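Formate dehydrogenase (Pyrobaculum aerophilum, PDB 1QP8) probably acts as an NADPH-dependent 2-hydroxyacid dehydrogenase, reducing glyoxylate or hydroxypyruvate in the manner of its family, and binds NADPH. Local coordinates at residues V236-N241 / A247-L252; R155-K158 / R163-N166. All blocks are in the same frame, centred on the assembly; numbering follows the deposited sequence.

Overall arrangement
The two contacts belong to the same nucleotide-binding domain but lie by opposite edge strands of its six-stranded parallel sheet, contact 2 by 149-153 and contact 1 by 255-257. Their centres are 30 Å apart, and the nearest atoms remain about 16 Å from each other. Contact 1 is buried and wholly apolar across its segments: a loop following strand 231-234 meets helix 247-250 through four aromatic side chains. Contact 2 lies at the surface within one loop, where a single proline-phenylalanine pair stands beside polar grips on the cofactor. Segment 236-241 touches NADPH through Val236, which takes no part in the aromatic packing, whereas contact 2 includes residues that bind its 2'-phosphate.

Contact 1: residues V236-N241 / A247-L252; sequences VWWGRN and AEFFSL
One face of the Trp237 indole receives the edge of the Phe250 ring, while one face of the Phe249 ring receives the six-membered end of Trp238. The four side chains form an aromatic cluster between the loop after strand 231-234 of the Rossmann-type domain and helix 247-250. The Trp237-Phe250 pair is T-shaped (edge-to-face): the centroids of Phe250 and the six-membered ring of Trp237 are 4.7 Å apart and their planes meet at 87°, with CE2 of Phe250 directed at the indole. Phe249 relates to Trp237 obliquely, its CB lying 3.8 Å from Trp237 CZ3. Trp238 and Phe249 are closer to parallel, with planes at 27°, but a centroid separation of 5.1 Å and a lateral slip leave little overlap. In Trp237, CG stands anti to the carbonyl carbon (chi1 -56°), which sends the indole from the loop toward the helix. Its NE1 is hydrogen-bonded to Thr258 O, anchoring the ring's polar edge while its six-membered part meets both phenylalanines; Trp238 NE1 is likewise bonded to Leu215 O. A leucine in place of Trp237 would probably leave the Phe250 edge without an aromatic face and Thr258 O without its indole donor. Beyond the segments, Val255 and Ala257 of the sheet's last strand also touch Trp237, and Met108 of the second subunit packs on Phe250. The loop itself turns in a type I beta turn, closed by Arg240 N bonding to Trp237 O at 2.8 Å.

Contact 2: residues R155-K158 / R163-N166; sequences RTPK and RFTN. With NDP (NADPH dihydro-nicotinamide-adenine-dinucleotide phosphate), chain C.
Pro157 lies over one face of the Phe164 ring, the two side chains crossing at a slant. Pro157 CG sits 3.4 Å from Phe164 CE2, with CB close by. Pro157 CA is also modelled over the face in a CH-pi position, but its approach to Phe164 CZ is implausibly close, so that detail is doubtful. Phe164 reaches across because its CG is anti to the backbone N (chi1 173°). Arg155 and Thr156 point their side chains the other way, toward the cofactor. Thr156 grips the 2'-phosphate of NADPH twice, through OG1 to O1X at 2.6 Å and through its backbone N to the same oxygen at 3.0 Å. Arg155, bent at chi2 and chi3, sets its guanidinium above one face of the adenine, tilted against it rather than stacked, with C5A 3.7 Å from the guanidinium plane and toward its rim, and adds a weak hydrogen bond of 3.4 Å from NH2 to phosphate oxygen O2X. Arg155 thus takes part in binding NADPH, and its charge probably helps to hold the 2'-phosphate, the group that NADH lacks. Phe164 also touches Leu132 and Ser154, both cofactor-binding residues. Both segments belong to the loop between strand 149-153 and helix 169-172; backbone hydrogen bonds of Arg163 with Val150 and Thr165 with Gly152 hold its second part against that edge strand, and Arg163 NH1 makes a salt bridge to Glu170 of the helix.

Contact 1: residues V236-N241 / A247-L252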
ATOM      1  N   VAL A 236       5.605   3.416  15.779  1.00 42.02           N
ATOM      2  CA  VAL A 236       6.409   3.992  16.850  1.00 42.02           C
ATOM      3  C   VAL A 236       5.565   4.338  18.062  1.00 42.02           C
ATOM      4  O   VAL A 236       4.418   4.745  17.927  1.00 42.02           O
ATOM      5  CB  VAL A 236       7.122   5.241  16.374  1.00 52.26           C
ATOM      6  CG1 VAL A 236       8.273   5.565  17.320  1.00 52.26           C
ATOM      7  CG2 VAL A 236       7.619   5.023  14.975  1.00 52.26           C
ATOM      8  N   TRP A 237       6.129   4.201  19.254  1.00 33.60           N
ATOM      9  CA  TRP A 237       5.329   4.455  20.433  1.00 33.60           C
ATOM     10  C   TRP A 237       5.975   5.242  21.545  1.00 33.60           C
ATOM     11  O   TRP A 237       7.201   5.301  21.641  1.00 33.60           O
ATOM     12  CB  TRP A 237       4.845   3.121  20.980  1.00 37.35           C
ATOM     13  CG  TRP A 237       4.116   2.365  19.960  1.00 37.35           C
ATOM     14  CD1 TRP A 237       4.648   1.558  18.984  1.00 37.35           C
ATOM     15  CD2 TRP A 237       2.713   2.441  19.707  1.00 37.35           C
ATOM     16  NE1 TRP A 237       3.650   1.136  18.134  1.00 37.35           N
ATOM     17  CE2 TRP A 237       2.454   1.664  18.554  1.00 37.35           C
ATOM     18  CE3 TRP A 237       1.648   3.095  20.342  1.00 37.35           C
ATOM     19  CZ2 TRP A 237       1.173   1.530  18.022  1.00 37.35           C
ATOM     20  CZ3 TRP A 237       0.374   2.955  19.811  1.00 37.35           C
ATOM     21  CH2 TRP A 237       0.150   2.178  18.662  1.00 37.35           C
ATOM     22  N   TRP A 238       5.136   5.838  22.394  1.00 51.40           N
ATOM     23  CA  TRP A 238       5.628   6.619  23.524  1.00 51.40           C
ATOM     24  C   TRP A 238       6.447   5.724  24.431  1.00 51.40           C
ATOM     25  O   TRP A 238       7.426   6.162  25.023  1.00 51.40           O
ATOM     26  CB  TRP A 238       4.462   7.234  24.292  1.00 43.68           C
ATOM     27  CG  TRP A 238       3.692   8.176  23.437  1.00 43.68           C
ATOM     28  CD1 TRP A 238       3.959   9.495  23.222  1.00 43.68           C
ATOM     29  CD2 TRP A 238       2.588   7.847  22.590  1.00 43.68           C
ATOM     30  NE1 TRP A 238       3.094  10.008  22.289  1.00 43.68           N
ATOM     31  CE2 TRP A 238       2.241   9.018  21.885  1.00 43.68           C
ATOM     32  CE3 TRP A 238       1.859   6.672  22.356  1.00 43.68           C
ATOM     33  CZ2 TRP A 238       1.194   9.051  20.957  1.00 43.68           C
ATOM     34  CZ3 TRP A 238       0.813   6.703  21.430  1.00 43.68           C
ATOM     35  CH2 TRP A 238       0.493   7.888  20.743  1.00 43.68           C
ATOM     36  N   GLY A 239       6.055   4.460  24.525  1.00 44.74           N
ATOM     37  CA  GLY A 239       6.784   3.524  25.355  1.00 44.74           C
ATOM     38  C   GLY A 239       8.192   3.304  24.843  1.00 44.74           C
ATOM     39  O   GLY A 239       9.004   2.670  25.523  1.00 44.74           O
ATOM     40  N   ARG A 240       8.477   3.804  23.644  1.00 73.99           N
ATOM     41  CA  ARG A 240       9.803   3.686  23.053  1.00 73.99           C
ATOM     42  C   ARG A 240      10.497   2.377  23.390  1.00 73.99           C
ATOM     43  O   ARG A 240      11.352   2.343  24.274  1.00 73.99           O
ATOM     44  CB  ARG A 240      10.691   4.839  23.538  1.00 89.97           C
ATOM     45  CG  ARG A 240      10.940   5.912  22.511  1.00 89.97           C
ATOM     46  CD  ARG A 240      11.918   6.968  22.991  1.00 89.97           C
ATOM     47  NE  ARG A 240      12.366   7.787  21.863  1.00 89.97           N
ATOM     48  CZ  ARG A 240      13.215   7.369  20.926  1.00 89.97           C
ATOM     49  NH1 ARG A 240      13.726   6.142  20.983  1.00 89.97           N
ATOM     50  NH2 ARG A 240      13.533   8.167  19.914  1.00 89.97           N
ATOM     51  N   ASN A 241      10.137   1.300  22.709  1.00 56.83           N
ATOM     52  CA  ASN A 241      10.776   0.012  22.962  1.00 56.83           C
ATOM     53  C   ASN A 241      10.208  -0.818  24.119  1.00 56.83           C
ATOM     54  O   ASN A 241      10.464  -2.025  24.208  1.00 56.83           O
ATOM     55  CB  ASN A 241      12.279   0.199  23.161  1.00 80.92           C
ATOM     56  CG  ASN A 241      13.079  -0.733  22.303  1.00 80.92           C
ATOM     57  OD1 ASN A 241      12.975  -1.953  22.439  1.00 80.92           O
ATOM     58  ND2 ASN A 241      13.872  -0.173  21.396  1.00 80.92           N
ATOM     59  N   ALA A 247       0.089  -0.574  25.864  1.00 45.78           N
ATOM     60  CA  ALA A 247      -0.849  -1.656  25.646  1.00 45.78           C
ATOM     61  C   ALA A 247      -2.297  -1.190  25.598  1.00 45.78           C
ATOM     62  O   ALA A 247      -3.130  -1.804  24.929  1.00 45.78           O
ATOM     63  CB  ALA A 247      -0.682  -2.677  26.728  1.00 19.87           C
ATOM     64  N   GLU A 248      -2.622  -0.119  26.308  1.00 53.64           N
ATOM     65  CA  GLU A 248      -3.994   0.348  26.276  1.00 53.64           C
ATOM     66  C   GLU A 248      -4.406   0.798  24.883  1.00 53.64           C
ATOM     67  O   GLU A 248      -5.594   0.947  24.601  1.00 53.64           O
ATOM     68  CB  GLU A 248      -4.211   1.485  27.260  1.00 52.73           C
ATOM     69  CG  GLU A 248      -3.270   2.646  27.119  1.00 52.73           C
ATOM     70  CD  GLU A 248      -3.420   3.597  28.288  1.00 52.73           C
ATOM     71  OE1 GLU A 248      -4.483   4.245  28.402  1.00 52.73           O
ATOM     72  OE2 GLU A 248      -2.483   3.680  29.110  1.00 52.73           O
ATOM     73  N   PHE A 249      -3.431   1.026  24.008  1.00 43.52           N
ATOM     74  CA  PHE A 249      -3.754   1.435  22.654  1.00 43.52           C
ATOM     75  C   PHE A 249      -4.045   0.198  21.829  1.00 43.52           C
ATOM     76  O   PHE A 249      -5.015   0.153  21.071  1.00 43.52           O
ATOM     77  CB  PHE A 249      -2.597   2.203  22.006  1.00 39.87           C
ATOM     78  CG  PHE A 249      -2.586   3.685  22.319  1.00 39.87           C
ATOM     79  CD1 PHE A 249      -1.944   4.174  23.453  1.00 39.87           C
ATOM     80  CD2 PHE A 249      -3.242   4.586  21.489  1.00 39.87           C
ATOM     81  CE1 PHE A 249      -1.963   5.532  23.751  1.00 39.87           C
ATOM     82  CE2 PHE A 249      -3.263   5.944  21.783  1.00 39.87           C
ATOM     83  CZ  PHE A 249      -2.625   6.414  22.914  1.00 39.87           C
ATOM     84  N   PHE A 250      -3.207  -0.816  22.003  1.00 34.99           N
ATOM     85  CA  PHE A 250      -3.338  -2.055  21.250  1.00 34.99           C
ATOM     86  C   PHE A 250      -4.674  -2.780  21.447  1.00 34.99           C
ATOM     87  O   PHE A 250      -5.102  -3.560  20.587  1.00 34.99           O
ATOM     88  CB  PHE A 250      -2.168  -2.975  21.599  1.00 24.71           C
ATOM     89  CG  PHE A 250      -0.832  -2.275  21.585  1.00 24.71           C
ATOM     90  CD1 PHE A 250       0.174  -2.643  22.478  1.00 24.71           C
ATOM     91  CD2 PHE A 250      -0.605  -1.197  20.729  1.00 24.71           C
ATOM     92  CE1 PHE A 250       1.373  -1.945  22.526  1.00 24.71           C
ATOM     93  CE2 PHE A 250       0.586  -0.498  20.773  1.00 24.71           C
ATOM     94  CZ  PHE A 250       1.585  -0.867  21.677  1.00 24.71           C
ATOM     95  N   SER A 251      -5.344  -2.517  22.563  1.00 28.99           N
ATOM     96  CA  SER A 251      -6.618  -3.173  22.828  1.00 28.99           C
ATOM     97  C   SER A 251      -7.784  -2.377  22.252  1.00 28.99           C
ATOM     98  O   SER A 251      -8.956  -2.766  22.401  1.00 28.99           O
ATOM     99  CB  SER A 251      -6.825  -3.343  24.323  1.00 29.51           C
ATOM    100  OG  SER A 251      -6.885  -2.071  24.930  1.00 29.51           O
ATOM    101  N   LEU A 252      -7.478  -1.247  21.618  1.00 37.23           N
ATOM    102  CA  LEU A 252      -8.530  -0.454  20.998  1.00 37.23           C
ATOM    103  C   LEU A 252      -8.681  -1.023  19.598  1.00 37.23           C
ATOM    104  O   LEU A 252      -7.703  -1.222  18.878  1.00 37.23           O
ATOM    105  CB  LEU A 252      -8.154   1.029  20.978  1.00 31.79           C
ATOM    106  CG  LEU A 252      -8.320   1.682  22.366  1.00 31.79           C
ATOM    107  CD1 LEU A 252      -7.556   3.003  22.494  1.00 31.79           C
ATOM    108  CD2 LEU A 252      -9.810   1.897  22.601  1.00 31.79           C
TER

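Contact 2: residues R155-K158 / R163-N166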
ATOM      1  N   ARG A 155       8.831  22.511   8.098  1.00100.03           N
ATOM      2  CA  ARG A 155       9.406  23.738   8.654  1.00100.03           C
ATOM      3  C   ARG A 155       9.840  24.642   7.502  1.00100.03           C
ATOM      4  O   ARG A 155       9.231  25.684   7.245  1.00100.03           O
ATOM      5  CB  ARG A 155      10.620  23.398   9.525  1.00 98.70           C
ATOM      6  CG  ARG A 155      10.745  24.229  10.794  1.00 98.70           C
ATOM      7  CD  ARG A 155      12.163  24.769  10.982  1.00 98.70           C
ATOM      8  NE  ARG A 155      13.178  23.720  11.087  1.00 98.70           N
ATOM      9  CZ  ARG A 155      13.376  22.958  12.160  1.00 98.70           C
ATOM     10  NH1 ARG A 155      12.623  23.114  13.245  1.00 98.70           N
ATOM     11  NH2 ARG A 155      14.340  22.045  12.152  1.00 98.70           N
ATOM     12  N   THR A 156      10.902  24.248   6.814  1.00 99.98           N
ATOM     13  CA  THR A 156      11.376  25.026   5.678  1.00 99.98           C
ATOM     14  C   THR A 156      10.568  24.595   4.459  1.00 99.98           C
ATOM     15  O   THR A 156      10.494  23.408   4.151  1.00 99.98           O
ATOM     16  CB  THR A 156      12.885  24.795   5.386  1.00100.08           C
ATOM     17  OG1 THR A 156      13.132  23.401   5.166  1.00100.08           O
ATOM     18  CG2 THR A 156      13.740  25.303   6.541  1.00100.08           C
ATOM     19  N   PRO A 157       9.932  25.553   3.770  1.00 75.31           N
ATOM     20  CA  PRO A 157       9.122  25.289   2.577  1.00 75.31           C
ATOM     21  C   PRO A 157       9.854  24.475   1.533  1.00 75.31           C
ATOM     22  O   PRO A 157      10.577  23.544   1.855  1.00 75.31           O
ATOM     23  CB  PRO A 157       8.781  26.683   2.083  1.00 70.54           C
ATOM     24  CG  PRO A 157       8.615  27.432   3.360  1.00 70.54           C
ATOM     25  CD  PRO A 157       9.801  26.960   4.187  1.00 70.54           C
ATOM     26  N   LYS A 158       9.656  24.842   0.274  1.00100.15           N
ATOM     27  CA  LYS A 158      10.306  24.162  -0.845  1.00100.15           C
ATOM     28  C   LYS A 158       9.869  22.696  -0.917  1.00100.15           C
ATOM     29  O   LYS A 158      10.178  21.901  -0.027  1.00100.15           O
ATOM     30  CB  LYS A 158      11.838  24.263  -0.702  1.00100.15           C
ATOM     31  CG  LYS A 158      12.614  24.498  -2.007  1.00100.15           C
ATOM     32  CD  LYS A 158      12.509  23.319  -2.966  1.00100.15           C
ATOM     33  CE  LYS A 158      13.324  23.558  -4.227  1.00100.15           C
ATOM     34  NZ  LYS A 158      13.199  22.412  -5.180  1.00100.15           N
ATOM     35  N   ARG A 163       0.474  20.756  -1.939  1.00 58.00           N
ATOM     36  CA  ARG A 163       0.236  22.121  -1.512  1.00 58.00           C
ATOM     37  C   ARG A 163       0.922  22.511  -0.193  1.00 58.00           C
ATOM     38  O   ARG A 163       0.244  22.828   0.779  1.00 58.00           O
ATOM     39  CB  ARG A 163      -1.281  22.338  -1.405  1.00 71.29           C
ATOM     40  CG  ARG A 163      -1.725  23.775  -1.159  1.00 71.29           C
ATOM     41  CD  ARG A 163      -2.847  23.832  -0.123  1.00 71.29           C
ATOM     42  NE  ARG A 163      -3.895  22.835  -0.351  1.00 71.29           N
ATOM     43  CZ  ARG A 163      -4.902  22.613   0.489  1.00 71.29           C
ATOM     44  NH1 ARG A 163      -4.995  23.327   1.613  1.00 71.29           N
ATOM     45  NH2 ARG A 163      -5.802  21.669   0.216  1.00 71.29           N
ATOM     46  N   PHE A 164       2.255  22.514  -0.168  1.00 58.53           N
ATOM     47  CA  PHE A 164       3.022  22.859   1.050  1.00 58.53           C
ATOM     48  C   PHE A 164       2.363  23.845   2.045  1.00 58.53           C
ATOM     49  O   PHE A 164       1.736  24.809   1.634  1.00 58.53           O
ATOM     50  CB  PHE A 164       4.395  23.417   0.662  1.00 58.60           C
ATOM     51  CG  PHE A 164       5.171  23.944   1.826  1.00 58.60           C
ATOM     52  CD1 PHE A 164       5.953  23.097   2.597  1.00 58.60           C
ATOM     53  CD2 PHE A 164       5.031  25.266   2.222  1.00 58.60           C
ATOM     54  CE1 PHE A 164       6.574  23.557   3.747  1.00 58.60           C
ATOM     55  CE2 PHE A 164       5.650  25.733   3.371  1.00 58.60           C
ATOM     56  CZ  PHE A 164       6.420  24.877   4.135  1.00 58.60           C
ATOM     57  N   THR A 165       2.547  23.607   3.349  1.00 62.86           N
ATOM     58  CA  THR A 165       1.994  24.456   4.421  1.00 62.86           C
ATOM     59  C   THR A 165       3.025  24.627   5.524  1.00 62.86           C
ATOM     60  O   THR A 165       4.010  23.903   5.561  1.00 62.86           O
ATOM     61  CB  THR A 165       0.791  23.805   5.114  1.00 67.68           C
ATOM     62  OG1 THR A 165      -0.267  23.636   4.174  1.00 67.68           O
ATOM     63  CG2 THR A 165       0.301  24.670   6.268  1.00 67.68           C
ATOM     64  N   ASN A 166       2.784  25.568   6.433  1.00 66.35           N
ATOM     65  CA  ASN A 166       3.685  25.794   7.554  1.00 66.35           C
ATOM     66  C   ASN A 166       2.850  25.690   8.820  1.00 66.35           C
ATOM     67  O   ASN A 166       3.262  26.134   9.892  1.00 66.35           O
ATOM     68  CB  ASN A 166       4.348  27.173   7.468  1.00100.15           C
ATOM     69  CG  ASN A 166       3.344  28.299   7.468  1.00100.15           C
ATOM     70  OD1 ASN A 166       2.701  28.572   6.453  1.00100.15           O
ATOM     71  ND2 ASN A 166       3.190  28.955   8.614  1.00100.15           N
TER
HETATM   72  PA  NDP C 310      15.196  14.152   7.802  0.70 54.47           P
HETATM   73  O1A NDP C 310      15.692  14.427   9.186  0.70 54.47           O
HETATM   74  O2A NDP C 310      15.693  12.768   7.966  0.70 54.47           O
HETATM   75  O5B NDP C 310      13.823  14.928   8.285  0.70 54.47           O
HETATM   76  C5B NDP C 310      13.855  16.359   7.891  0.70 54.47           C
HETATM   77  C4B NDP C 310      12.440  16.807   7.373  0.70 54.47           C
HETATM   78  O4B NDP C 310      11.448  17.066   8.440  0.70 54.47           O
HETATM   79  C3B NDP C 310      12.459  18.189   6.608  0.70 54.47           C
HETATM   80  O3B NDP C 310      11.299  18.310   5.804  0.70 54.47           O
HETATM   81  C2B NDP C 310      12.539  19.107   7.829  0.70 54.47           C
HETATM   82  O2B NDP C 310      12.433  20.482   7.759  0.70 54.47           O
HETATM   83  C1B NDP C 310      11.526  18.491   8.700  0.70 54.47           C
HETATM   84  N9A NDP C 310      11.637  18.908  10.060  0.70 54.47           N
HETATM   85  C8A NDP C 310      12.603  18.687  11.005  0.70 54.47           C
HETATM   86  N7A NDP C 310      12.301  19.247  12.177  0.70 54.47           N
HETATM   87  C5A NDP C 310      11.088  19.847  11.946  0.70 54.47           C
HETATM   88  C6A NDP C 310      10.221  20.628  12.796  0.70 54.47           C
HETATM   89  N6A NDP C 310      10.577  20.875  14.071  0.70 54.47           N
HETATM   90  N1A NDP C 310       9.040  21.107  12.240  0.70 54.47           N
HETATM   91  C2A NDP C 310       8.755  20.816  10.912  0.70 54.47           C
HETATM   92  N3A NDP C 310       9.495  20.116  10.070  0.70 54.47           N
HETATM   93  C4A NDP C 310      10.651  19.643  10.669  0.70 54.47           C
HETATM   94  O3  NDP C 310      14.027  13.251   7.269  0.70 54.47           O
HETATM   95  PN  NDP C 310      13.324  11.771   7.373  0.70 54.47           P
HETATM   96  O1N NDP C 310      12.166  11.666   6.456  0.70 54.47           O
HETATM   97  O2N NDP C 310      14.307  10.665   7.136  0.70 54.47           O
HETATM   98  O5D NDP C 310      12.807  11.637   8.947  0.70 54.47           O
HETATM   99  C5D NDP C 310      13.774  11.246   9.950  0.70 54.47           C
HETATM  100  C4D NDP C 310      12.992  11.089  11.265  0.70 54.47           C
HETATM  101  O4D NDP C 310      12.033  10.014  11.119  0.70 54.47           O
HETATM  102  C3D NDP C 310      13.923  10.691  12.409  0.70 54.47           C
HETATM  103  O3D NDP C 310      14.436  11.869  13.010  0.70 54.47           O
HETATM  104  C2D NDP C 310      12.984   9.833  13.299  0.70 54.47           C
HETATM  105  O2D NDP C 310      12.336  10.626  14.305  0.70 54.47           O
HETATM  106  C1D NDP C 310      12.017   9.165  12.293  0.70 54.47           C
HETATM  107  N1N NDP C 310      12.419   7.723  11.930  0.70 54.47           N
HETATM  108  C2N NDP C 310      11.459   6.706  12.260  0.70 54.47           C
HETATM  109  C3N NDP C 310      11.815   5.375  11.930  0.70 54.47           C
HETATM  110  C7N NDP C 310      10.782   4.234  12.279  0.70 54.47           C
HETATM  111  O7N NDP C 310      10.998   3.123  11.834  0.70 54.47           O
HETATM  112  N7N NDP C 310       9.715   4.569  13.054  0.70 54.47           N
HETATM  113  C4N NDP C 310      13.055   4.982  11.293  0.70 54.47           C
HETATM  114  C5N NDP C 310      13.913   6.108  11.022  0.70 54.47           C
HETATM  115  C6N NDP C 310      13.650   7.414  11.304  0.70 54.47           C
HETATM  116  P2B NDP C 310      13.926  21.291   7.702  0.70 54.47           P
HETATM  117  O1X NDP C 310      13.341  22.682   7.679  0.70 54.47           O
HETATM  118  O2X NDP C 310      14.580  20.879   8.973  0.70 54.47           O
HETATM  119  O3X NDP C 310      14.572  20.813   6.492  0.70 54.47           O